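Local coordinates for molybdopterin molybdotransferase (Pyrococcus horikoshii, PDB 1UZ5), which probably catalyses molybdate insertion into adenylyl-molybdopterin, giving Mo-molybdopterin and releasing AMP, a step of molybdenum cofactor biosynthesis, at residues 184-189 with 227-232; 234-239 with 262-267; 247-252 with 296-301; 274-279 with 287-292. All blocks are in the same frame, centred on the assembly; numbering follows the deposited sequence.

Contact 1 (184-189 with 227-232); sequences AVISTG and GVARDD
The flat groups that meet here are peptide units: S187 is held through both its N-H and its C=O by strand 227-229, with the side chains of I186, T188 and A229 over one face of the sheet and those of S187 and V228 over the other. This is the parallel pairing of a beta-alpha-beta crossover in the probable molybdopterin-binding domain, with helix 208-219 between the two strands. The evidence is a ladder of three bonds. S187 N reaches G227 O at 3.2 Å, its donor tilted 16° from the carbonyl plane; A229 N lies 2.7 Å from S187 O; and G189 N, just past the end of strand 182-188, meets A229 O at 3.1 Å. The short strand segments nonetheless diverge by 43°. A229 CB lies against two methyls, I186 CG2 and T188 CG2, each 4.0 Å away, and also touches L239 of helix 233-246, which packs on this face. The buried hydroxyls are both satisfied: S187 OG bonds to D206 and T188 OG1 to the carbonyl of S253. On the other face V228 has CG1 anti to its backbone N (chi1 175°), which carries that methyl to 3.7 Å from S187 O.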
loop_
_atom_site.group_PDB
_atom_site.type_symbol
_atom_site.label_atom_id
_atom_site.label_comp_id
_atom_site.label_asym_id
_atom_site.label_seq_id
_atom_site.Cartn_x
_atom_site.Cartn_y
_atom_site.Cartn_z
ATOM N N ALA A 184 16.895 2.249 -11.822
ATOM C CA ALA A 184 17.594 1.667 -12.965
ATOM C C ALA A 184 18.309 0.417 -12.455
ATOM O O ALA A 184 19.095 0.486 -11.504
ATOM C CB ALA A 184 18.602 2.663 -13.530
ATOM N N VAL A 185 18.028 -0.719 -13.088
ATOM C CA VAL A 185 18.610 -1.992 -12.680
ATOM C C VAL A 185 19.597 -2.554 -13.693
ATOM O O VAL A 185 19.326 -2.573 -14.894
ATOM C CB VAL A 185 17.511 -3.042 -12.443
ATOM C CG1 VAL A 185 18.144 -4.383 -12.065
ATOM C CG2 VAL A 185 16.562 -2.557 -11.348
ATOM N N ILE A 186 20.739 -3.015 -13.184
ATOM C CA ILE A 186 21.796 -3.590 -14.012
ATOM C C ILE A 186 22.231 -4.970 -13.501
ATOM O O ILE A 186 22.339 -5.183 -12.296
ATOM C CB ILE A 186 23.050 -2.675 -14.017
ATOM C CG1 ILE A 186 22.733 -1.357 -14.725
ATOM C CG2 ILE A 186 24.228 -3.391 -14.693
ATOM C CD1 ILE A 186 23.784 -0.272 -14.499
ATOM N N SER A 187 22.462 -5.902 -14.425
ATOM C CA SER A 187 22.947 -7.242 -14.069
ATOM C C SER A 187 24.382 -7.347 -14.598
ATOM O O SER A 187 24.638 -7.039 -15.763
ATOM C CB SER A 187 22.080 -8.334 -14.707
ATOM O OG SER A 187 20.817 -8.419 -14.066
ATOM N N THR A 188 25.317 -7.763 -13.750
ATOM C CA THR A 188 26.713 -7.870 -14.180
ATOM C C THR A 188 27.262 -9.292 -14.105
ATOM O O THR A 188 27.039 -10.008 -13.128
ATOM C CB THR A 188 27.637 -6.959 -13.340
ATOM O OG1 THR A 188 27.635 -7.396 -11.977
ATOM C CG2 THR A 188 27.165 -5.515 -13.405
ATOM N N GLY A 189 27.985 -9.687 -15.146
ATOM C CA GLY A 189 28.568 -11.017 -15.195
ATOM C C GLY A 189 28.862 -11.420 -16.624
ATOM O O GLY A 189 28.021 -11.245 -17.511
ATOM N N GLY A 227 19.835 -3.583 -18.613
ATOM C CA GLY A 227 20.489 -4.639 -19.363
ATOM C C GLY A 227 21.632 -5.309 -18.620
ATOM O O GLY A 227 21.822 -5.118 -17.417
ATOM N N VAL A 228 22.408 -6.095 -19.356
ATOM C CA VAL A 228 23.529 -6.832 -18.793
ATOM C C VAL A 228 24.881 -6.181 -19.073
ATOM O O VAL A 228 25.177 -5.818 -20.204
ATOM C CB VAL A 228 23.553 -8.273 -19.367
ATOM C CG1 VAL A 228 24.791 -9.017 -18.878
ATOM C CG2 VAL A 228 22.285 -9.009 -18.961
ATOM N N ALA A 229 25.706 -6.051 -18.042
ATOM C CA ALA A 229 27.036 -5.474 -18.210
ATOM C C ALA A 229 28.132 -6.538 -18.044
ATOM O O ALA A 229 28.085 -7.350 -17.117
ATOM C CB ALA A 229 27.256 -4.362 -17.196
ATOM N N ARG A 230 29.111 -6.536 -18.945
ATOM C CA ARG A 230 30.230 -7.472 -18.850
ATOM C C ARG A 230 31.001 -7.091 -17.590
ATOM O O ARG A 230 30.942 -5.944 -17.145
ATOM C CB ARG A 230 31.146 -7.339 -20.067
ATOM C CG ARG A 230 30.559 -7.866 -21.367
ATOM C CD ARG A 230 30.707 -9.375 -21.466
ATOM N NE ARG A 230 32.111 -9.779 -21.535
ATOM C CZ ARG A 230 32.530 -11.042 -21.578
ATOM N NH1 ARG A 230 31.653 -12.038 -21.561
ATOM N NH2 ARG A 230 33.828 -11.311 -21.639
ATOM N N ASP A 231 31.725 -8.041 -17.012
ATOM C CA ASP A 231 32.483 -7.751 -15.804
ATOM C C ASP A 231 33.814 -7.047 -16.090
ATOM O O ASP A 231 34.882 -7.573 -15.781
ATOM C CB ASP A 231 32.731 -9.039 -15.011
ATOM C CG ASP A 231 33.325 -8.773 -13.638
ATOM O OD1 ASP A 231 32.734 -7.976 -12.880
ATOM O OD2 ASP A 231 34.377 -9.362 -13.314
ATOM N N ASP A 232 33.742 -5.859 -16.688
ATOM C CA ASP A 232 34.941 -5.076 -16.984
ATOM C C ASP A 232 34.634 -3.578 -16.890
ATOM O O ASP A 232 33.474 -3.166 -16.955
ATOM C CB ASP A 232 35.504 -5.438 -18.368
ATOM C CG ASP A 232 34.635 -4.954 -19.506
ATOM O OD1 ASP A 232 34.487 -3.725 -19.663
ATOM O OD2 ASP A 232 34.106 -5.804 -20.251
#

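Contact 2 (234-239 with 262-267); sequences ESLKAL and DLTASV. With SO4 (sulfate ion), chain F.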
loop_
_atom_site.group_PDB
_atom_site.type_symbol
_atom_site.label_atom_id
_atom_site.label_comp_id
_atom_site.label_asym_id
_atom_site.label_seq_id
_atom_site.Cartn_x
_atom_site.Cartn_y
_atom_site.Cartn_z
ATOM N N GLU A 234 35.060 -0.642 -18.884
ATOM C CA GLU A 234 34.307 0.038 -19.931
ATOM C C GLU A 234 32.821 -0.315 -19.964
ATOM O O GLU A 234 31.970 0.570 -19.891
ATOM C CB GLU A 234 34.931 -0.232 -21.305
ATOM C CG GLU A 234 34.871 -1.678 -21.768
ATOM C CD GLU A 234 35.413 -1.860 -23.176
ATOM O OE1 GLU A 234 34.862 -1.239 -24.112
ATOM O OE2 GLU A 234 36.387 -2.623 -23.347
ATOM N N SER A 235 32.511 -1.602 -20.071
ATOM C CA SER A 235 31.124 -2.046 -20.126
ATOM C C SER A 235 30.304 -1.556 -18.935
ATOM O O SER A 235 29.232 -0.980 -19.102
ATOM C CB SER A 235 31.062 -3.574 -20.190
ATOM O OG SER A 235 29.722 -4.030 -20.279
ATOM N N LEU A 236 30.817 -1.786 -17.733
ATOM C CA LEU A 236 30.117 -1.386 -16.523
ATOM C C LEU A 236 29.979 0.134 -16.363
ATOM O O LEU A 236 28.902 0.627 -16.019
ATOM C CB LEU A 236 30.816 -1.985 -15.303
ATOM C CG LEU A 236 30.084 -1.838 -13.973
ATOM C CD1 LEU A 236 28.681 -2.408 -14.093
ATOM C CD2 LEU A 236 30.858 -2.558 -12.889
ATOM N N LYS A 237 31.054 0.876 -16.617
ATOM C CA LYS A 237 31.008 2.330 -16.476
ATOM C C LYS A 237 29.987 2.963 -17.417
ATOM O O LYS A 237 29.237 3.855 -17.021
ATOM C CB LYS A 237 32.381 2.954 -16.741
ATOM C CG LYS A 237 32.452 4.431 -16.356
ATOM C CD LYS A 237 33.783 5.075 -16.720
ATOM C CE LYS A 237 33.930 5.235 -18.227
ATOM N NZ LYS A 237 35.163 5.993 -18.594
ATOM N N ALA A 238 29.962 2.497 -18.660
ATOM C CA ALA A 238 29.036 3.019 -19.658
ATOM C C ALA A 238 27.577 2.791 -19.272
ATOM O O ALA A 238 26.732 3.672 -19.450
ATOM C CB ALA A 238 29.314 2.378 -21.005
ATOM N N LEU A 239 27.285 1.605 -18.746
ATOM C CA LEU A 239 25.921 1.268 -18.360
ATOM C C LEU A 239 25.495 2.003 -17.093
ATOM O O LEU A 239 24.357 2.456 -16.991
ATOM C CB LEU A 239 25.785 -0.247 -18.176
ATOM C CG LEU A 239 24.369 -0.821 -18.273
ATOM C CD1 LEU A 239 23.688 -0.309 -19.537
ATOM C CD2 LEU A 239 24.435 -2.347 -18.281
ATOM N N ASP A 262 36.002 -6.160 -6.962
ATOM C CA ASP A 262 36.127 -4.782 -6.499
ATOM C C ASP A 262 36.031 -3.839 -7.698
ATOM O O ASP A 262 36.294 -2.640 -7.589
ATOM C CB ASP A 262 37.467 -4.593 -5.783
ATOM C CG ASP A 262 37.458 -3.420 -4.820
ATOM O OD1 ASP A 262 37.241 -2.273 -5.264
ATOM O OD2 ASP A 262 37.671 -3.649 -3.610
ATOM N N LEU A 263 35.645 -4.393 -8.843
ATOM C CA LEU A 263 35.512 -3.623 -10.072
ATOM C C LEU A 263 34.387 -2.593 -10.017
ATOM O O LEU A 263 34.581 -1.435 -10.380
ATOM C CB LEU A 263 35.275 -4.567 -11.253
ATOM C CG LEU A 263 35.039 -3.910 -12.614
ATOM C CD1 LEU A 263 36.236 -3.061 -13.002
ATOM C CD2 LEU A 263 34.792 -4.987 -13.647
ATOM N N THR A 264 33.211 -3.014 -9.569
ATOM C CA THR A 264 32.067 -2.112 -9.485
ATOM C C THR A 264 32.329 -0.997 -8.483
ATOM O O THR A 264 31.965 0.155 -8.715
ATOM C CB THR A 264 30.788 -2.859 -9.064
ATOM O OG1 THR A 264 30.933 -3.340 -7.724
ATOM C CG2 THR A 264 30.539 -4.035 -9.987
ATOM N N ALA A 265 32.962 -1.342 -7.369
ATOM C CA ALA A 265 33.270 -0.354 -6.348
ATOM C C ALA A 265 34.188 0.711 -6.927
ATOM O O ALA A 265 34.014 1.903 -6.664
ATOM C CB ALA A 265 33.930 -1.024 -5.152
ATOM N N SER A 266 35.155 0.280 -7.732
ATOM C CA SER A 266 36.105 1.205 -8.339
ATOM C C SER A 266 35.427 2.092 -9.374
ATOM O O SER A 266 35.787 3.259 -9.534
ATOM C CB SER A 266 37.260 0.436 -8.993
ATOM O OG SER A 266 36.831 -0.250 -10.155
ATOM N N VAL A 267 34.448 1.540 -10.083
ATOM C CA VAL A 267 33.732 2.318 -11.084
ATOM C C VAL A 267 32.880 3.380 -10.393
ATOM O O VAL A 267 32.829 4.529 -10.825
ATOM C CB VAL A 267 32.829 1.421 -11.952
ATOM C CG1 VAL A 267 31.978 2.280 -12.880
ATOM C CG2 VAL A 267 33.688 0.466 -12.765
HETATM S S SO4 F . 33.207 -7.160 -9.269
HETATM O O1 SO4 F . 33.110 -6.237 -7.938
HETATM O O2 SO4 F . 34.623 -7.432 -9.433
HETATM O O3 SO4 F . 32.493 -8.241 -9.117
HETATM O O4 SO4 F . 32.775 -6.268 -10.312
#
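The oddity here is a pair of methyl carbons tighter than usual van der Waals contact, so its exact value is doubtful: L236 CD2 stands 3.3 Å from T264 CG2, and the same T264 CG2 lies 3.2 Å from O4 of a sulfate ion. With CG anti to the backbone N (chi1 -171°), the leucine turns toward helix 263-271, and CD2 is the branch that does the touching; it also passes V267, whose CG2 is 4.1 Å from L236 CD2. One turn on from T264, V267 meets K237 too, the residue after L236: its CG1 is 3.7 Å from K237 CA, while the amine leads away. Helices 233-246 and 263-271 of the domain's alpha/beta fold thus meet at a skew, their short segments crossing at -48° with axes 10.0 Å apart, and both lie on the sheet: L236 on T188 and A229, T264 on I288. The sulfate, probably from the crystallisation liquor, sits at the N-terminal end of helix 263-271. D262 N is 3.1 Å from both its O1 and its O2, L263 N gives O2 a fairly straight bond of 3.3 Å (163° at the hydrogen), and T264 N adds a weak one to O4.

Contact 3 (247-252 with 296-301); sequences GDVVVI and PVFGLP
V250 and V297 both place CG1 anti to the backbone N (chi1 177° and -175°). The pairing in register sets the two valines side by side, pointing the same way, and the torsion of V297 turns its CG1 to V250 CB at 4.1 Å. I252 crosses the same V297 methyl at a slant through its CD1. On the opposite face F298, with CG anti to its carbonyl carbon, turns its ring so that V249 CG1 comes to the edge, near the ring plane, 4.1 Å from F298 CD2; V251 CG1 touches L300 CD1 at 3.8 Å. The pairing beneath is parallel, the short strands only 10° apart. V250 N bonds to P296 O at 3.0 Å, F298 N to V250 O at 2.8 Å, I252 N to F298 O at 2.7 Å and L300 N to I252 O at 2.6 Å. The ladder does not extend to D248 O, since P296 has no N-H to give, and P296 CD lies 3.4 Å from that oxygen. These are the two central strands of the mixed sheet in the alpha/beta fold of the probable molybdopterin-binding domain, and helices cover both faces: V250 and I252 pack on A243, V244 and I240 of helix 233-246, whereas F298 packs on L314, V315 and L318 of helix 304-322. V249 and V251 bond through their backbones to A184 and I186 of strand 182-188, V297 and G299 to strand 288-292. The chemistry implies a division: hydrogen bonding runs within the sheet, and purely hydrocarbon side chains pack against the helices on the two faces.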
loop_
_atom_site.group_PDB
_atom_site.type_symbol
_atom_site.label_atom_id
_atom_site.label_comp_id
_atom_site.label_asym_id
_atom_site.label_seq_id
_atom_site.Cartn_x
_atom_site.Cartn_y
_atom_site.Cartn_z
ATOM N N GLY A 247 17.382 6.882 -13.893
ATOM C CA GLY A 247 16.748 6.624 -12.613
ATOM C C GLY A 247 17.051 7.580 -11.477
ATOM O O GLY A 247 17.910 8.452 -11.587
ATOM N N ASP A 248 16.318 7.412 -10.380
ATOM C CA ASP A 248 16.498 8.216 -9.180
ATOM C C ASP A 248 17.417 7.390 -8.292
ATOM O O ASP A 248 18.062 7.898 -7.375
ATOM C CB ASP A 248 15.161 8.419 -8.462
ATOM C CG ASP A 248 14.115 9.062 -9.351
ATOM O OD1 ASP A 248 14.398 10.139 -9.920
ATOM O OD2 ASP A 248 13.011 8.488 -9.476
ATOM N N VAL A 249 17.451 6.096 -8.585
ATOM C CA VAL A 249 18.264 5.142 -7.847
ATOM C C VAL A 249 18.778 4.091 -8.821
ATOM O O VAL A 249 18.090 3.735 -9.771
ATOM C CB VAL A 249 17.427 4.437 -6.756
ATOM C CG1 VAL A 249 18.238 3.313 -6.114
ATOM C CG2 VAL A 249 16.989 5.444 -5.706
ATOM N N VAL A 250 19.997 3.608 -8.591
ATOM C CA VAL A 250 20.580 2.581 -9.446
ATOM C C VAL A 250 20.870 1.359 -8.584
ATOM O O VAL A 250 21.408 1.479 -7.484
ATOM C CB VAL A 250 21.894 3.067 -10.113
ATOM C CG1 VAL A 250 22.514 1.936 -10.946
ATOM C CG2 VAL A 250 21.606 4.260 -11.007
ATOM N N VAL A 251 20.473 0.188 -9.065
ATOM C CA VAL A 251 20.723 -1.039 -8.326
ATOM C C VAL A 251 21.435 -2.008 -9.255
ATOM O O VAL A 251 20.985 -2.269 -10.373
ATOM C CB VAL A 251 19.420 -1.688 -7.806
ATOM C CG1 VAL A 251 19.748 -2.985 -7.075
ATOM C CG2 VAL A 251 18.713 -0.746 -6.847
ATOM N N ILE A 252 22.561 -2.525 -8.778
ATOM C CA ILE A 252 23.379 -3.450 -9.554
ATOM C C ILE A 252 23.537 -4.759 -8.791
ATOM O O ILE A 252 23.762 -4.754 -7.583
ATOM C CB ILE A 252 24.785 -2.845 -9.793
ATOM C CG1 ILE A 252 24.648 -1.441 -10.389
ATOM C CG2 ILE A 252 25.595 -3.740 -10.724
ATOM C CD1 ILE A 252 25.909 -0.613 -10.329
ATOM N N PRO A 296 21.423 7.621 -5.210
ATOM C CA PRO A 296 21.908 6.434 -4.502
ATOM C C PRO A 296 22.203 5.300 -5.486
ATOM O O PRO A 296 21.482 5.111 -6.467
ATOM C CB PRO A 296 20.751 6.088 -3.565
ATOM C CG PRO A 296 20.123 7.428 -3.292
ATOM C CD PRO A 296 20.124 8.058 -4.669
ATOM N N VAL A 297 23.277 4.564 -5.227
ATOM C CA VAL A 297 23.667 3.442 -6.073
ATOM C C VAL A 297 23.954 2.268 -5.148
ATOM O O VAL A 297 24.649 2.415 -4.142
ATOM C CB VAL A 297 24.936 3.756 -6.889
ATOM C CG1 VAL A 297 25.244 2.602 -7.849
ATOM C CG2 VAL A 297 24.746 5.047 -7.655
ATOM N N PHE A 298 23.404 1.109 -5.488
ATOM C CA PHE A 298 23.588 -0.097 -4.689
ATOM C C PHE A 298 24.227 -1.202 -5.527
ATOM O O PHE A 298 23.868 -1.402 -6.687
ATOM C CB PHE A 298 22.237 -0.600 -4.162
ATOM C CG PHE A 298 21.602 0.300 -3.139
ATOM C CD1 PHE A 298 21.809 0.086 -1.778
ATOM C CD2 PHE A 298 20.778 1.348 -3.534
ATOM C CE1 PHE A 298 21.196 0.900 -0.821
ATOM C CE2 PHE A 298 20.159 2.168 -2.587
ATOM C CZ PHE A 298 20.367 1.943 -1.229
ATOM N N GLY A 299 25.186 -1.900 -4.925
ATOM C CA GLY A 299 25.848 -3.010 -5.591
ATOM C C GLY A 299 25.519 -4.208 -4.724
ATOM O O GLY A 299 26.050 -4.339 -3.622
ATOM N N LEU A 300 24.627 -5.072 -5.198
ATOM C CA LEU A 300 24.213 -6.235 -4.418
ATOM C C LEU A 300 24.800 -7.549 -4.933
ATOM O O LEU A 300 25.267 -7.626 -6.069
ATOM C CB LEU A 300 22.684 -6.342 -4.424
ATOM C CG LEU A 300 21.892 -5.076 -4.078
ATOM C CD1 LEU A 300 20.405 -5.383 -4.167
ATOM C CD2 LEU A 300 22.258 -4.590 -2.687
ATOM N N PRO A 301 24.764 -8.603 -4.097
ATOM C CA PRO A 301 25.280 -9.933 -4.443
ATOM C C PRO A 301 24.561 -10.524 -5.655
ATOM O O PRO A 301 23.401 -10.198 -5.922
ATOM C CB PRO A 301 25.006 -10.752 -3.184
ATOM C CG PRO A 301 25.048 -9.733 -2.090
ATOM C CD PRO A 301 24.298 -8.575 -2.700
#

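Contact 4 (274-279 with 287-292); sequences VKVHGI and TIIGVI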
loop_
_atom_site.group_PDB
_atom_site.type_symbol
_atom_site.label_atom_id
_atom_site.label_comp_id
_atom_site.label_asym_id
_atom_site.label_seq_id
_atom_site.Cartn_x
_atom_site.Cartn_y
_atom_site.Cartn_z
ATOM N N VAL A 274 31.789 6.248 -2.711
ATOM C CA VAL A 274 31.365 4.993 -2.114
ATOM C C VAL A 274 31.238 5.199 -0.614
ATOM O O VAL A 274 32.240 5.325 0.089
ATOM C CB VAL A 274 32.387 3.860 -2.375
ATOM C CG1 VAL A 274 32.010 2.624 -1.577
ATOM C CG2 VAL A 274 32.428 3.523 -3.857
ATOM N N LYS A 275 30.003 5.251 -0.128
ATOM C CA LYS A 275 29.748 5.435 1.296
ATOM C C LYS A 275 30.053 4.141 2.044
ATOM O O LYS A 275 30.724 4.146 3.073
ATOM C CB LYS A 275 28.284 5.815 1.525
ATOM C CG LYS A 275 27.856 7.132 0.894
ATOM C CD LYS A 275 28.280 8.322 1.737
ATOM C CE LYS A 275 27.695 9.617 1.191
ATOM N NZ LYS A 275 27.979 10.773 2.087
ATOM N N VAL A 276 29.554 3.031 1.513
ATOM C CA VAL A 276 29.752 1.727 2.130
ATOM C C VAL A 276 30.393 0.759 1.144
ATOM O O VAL A 276 30.029 0.724 -0.030
ATOM C CB VAL A 276 28.406 1.121 2.593
ATOM C CG1 VAL A 276 28.631 -0.238 3.242
ATOM C CG2 VAL A 276 27.713 2.072 3.557
ATOM N N HIS A 277 31.362 -0.011 1.626
ATOM C CA HIS A 277 32.030 -1.007 0.799
ATOM C C HIS A 277 32.290 -2.206 1.684
ATOM O O HIS A 277 33.359 -2.337 2.279
ATOM C CB HIS A 277 33.357 -0.490 0.249
ATOM C CG HIS A 277 33.974 -1.400 -0.770
ATOM N ND1 HIS A 277 35.213 -1.168 -1.327
ATOM C CD2 HIS A 277 33.508 -2.535 -1.347
ATOM C CE1 HIS A 277 35.484 -2.120 -2.202
ATOM N NE2 HIS A 277 34.466 -2.961 -2.234
ATOM N N GLY A 278 31.296 -3.079 1.772
ATOM C CA GLY A 278 31.423 -4.251 2.607
ATOM C C GLY A 278 30.596 -4.043 3.854
ATOM O O GLY A 278 30.644 -2.978 4.469
ATOM N N ILE A 279 29.829 -5.058 4.228
ATOM C CA ILE A 279 28.983 -4.966 5.408
ATOM C C ILE A 279 29.206 -6.194 6.277
ATOM O O ILE A 279 29.323 -7.309 5.770
ATOM C CB ILE A 279 27.489 -4.879 5.008
ATOM C CG1 ILE A 279 27.274 -3.688 4.069
ATOM C CG2 ILE A 279 26.619 -4.743 6.255
ATOM C CD1 ILE A 279 25.849 -3.555 3.553
ATOM N N THR A 287 28.678 -6.082 -0.319
ATOM C CA THR A 287 27.687 -5.090 -0.738
ATOM C C THR A 287 28.224 -3.659 -0.743
ATOM O O THR A 287 28.902 -3.228 0.189
ATOM C CB THR A 287 26.430 -5.154 0.152
ATOM O OG1 THR A 287 25.879 -6.474 0.093
ATOM C CG2 THR A 287 25.386 -4.158 -0.326
ATOM N N ILE A 288 27.909 -2.928 -1.806
ATOM C CA ILE A 288 28.353 -1.551 -1.972
ATOM C C ILE A 288 27.186 -0.559 -1.946
ATOM O O ILE A 288 26.091 -0.858 -2.426
ATOM C CB ILE A 288 29.076 -1.376 -3.325
ATOM C CG1 ILE A 288 30.260 -2.340 -3.410
ATOM C CG2 ILE A 288 29.540 0.060 -3.489
ATOM C CD1 ILE A 288 30.891 -2.399 -4.785
ATOM N N ILE A 289 27.432 0.620 -1.383
ATOM C CA ILE A 289 26.432 1.684 -1.327
ATOM C C ILE A 289 27.162 2.988 -1.608
ATOM O O ILE A 289 28.076 3.367 -0.875
ATOM C CB ILE A 289 25.758 1.795 0.052
ATOM C CG1 ILE A 289 25.116 0.467 0.438
ATOM C CG2 ILE A 289 24.686 2.880 0.013
ATOM C CD1 ILE A 289 24.491 0.473 1.811
ATOM N N GLY A 290 26.766 3.665 -2.678
ATOM C CA GLY A 290 27.404 4.918 -3.026
ATOM C C GLY A 290 26.431 5.951 -3.558
ATOM O O GLY A 290 25.208 5.775 -3.496
ATOM N N VAL A 291 26.982 7.036 -4.086
ATOM C CA VAL A 291 26.184 8.119 -4.638
ATOM C C VAL A 291 26.876 8.693 -5.864
ATOM O O VAL A 291 28.064 9.015 -5.825
ATOM C CB VAL A 291 25.981 9.253 -3.602
ATOM C CG1 VAL A 291 25.139 10.368 -4.204
ATOM C CG2 VAL A 291 25.315 8.703 -2.347
ATOM N N ILE A 292 26.130 8.794 -6.956
ATOM C CA ILE A 292 26.637 9.348 -8.202
ATOM C C ILE A 292 25.640 10.414 -8.641
ATOM O O ILE A 292 24.451 10.131 -8.810
ATOM C CB ILE A 292 26.740 8.278 -9.305
ATOM C CG1 ILE A 292 27.715 7.174 -8.877
ATOM C CG2 ILE A 292 27.199 8.922 -10.605
ATOM C CD1 ILE A 292 27.853 6.047 -9.888
#
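I289 O receives two backbone N-H groups: a nearly straight bond from V276 N at 2.8 Å (175° at the hydrogen), lying in the carbonyl plane, and a weak, bent one from K275 N. Two consecutive residues facing one residue across an antiparallel pair define a classic beta bulge, and the register accordingly shifts by one between V274 opposite G290 and V276 opposite I289. V276 and I289 form the hydrogen-bonded pair, closed by I289 N to V276 O at 2.9 Å; farther on, G278 N bonds to T287 O at 2.9 Å. The side chains of V276 and I289 lie alongside each other, CB to CB 3.7 Å, pointing the same way. Over the other face H277 runs beside I288, CD2 of its ring 3.9 Å from I288 CG1, while I288 CG2 meets V274 CG1 at 4.0 Å. Where the bulge brings the backbones together, V274 CA and G290 CA are 4.1 Å apart, in a non-hydrogen-bonded pair. K275, bent at chi2, leads its amine away, with a long, weak ion pair to E273. At the far end I279 CD1 crosses T287 CB at 3.8 Å. Strand 273-277 is the outermost on this side of the sheet, and strand 288-292 joins it to strand 295-300 through bonds of I288 to G299 and G290 to V297. Helix 9-18 lies over V276 and I289, L314 of helix 304-322 also touches I289, and helix 263-271 packs against H277 and I288 on the opposite face.

Contacts 1, 3 and 4 are strand pairings within one mixed sheet: contact 3 lies at its centre, contact 1 reaches one outermost strand, and contact 4 the other, about 17 Å from contact 1 between centres. Contact 3 shares backbone bonds with both neighbours, A184 N to V249 O (2.8 Å) and G299 N to I288 O (2.9 Å). Contacts 3 and 4 are buried; contacts 1 and 2 are partly buried. The parallel ladder of contact 3 is regular where contact 4 is antiparallel and bulged. In contact 2 two helices meet through apolar side chains, with backbone N-H groups at the start of one, 263-271, turned to a sulfate. Its helices pack on one face of the sheet, L236 resting on contact 1 and T264 and A265 on contact 4.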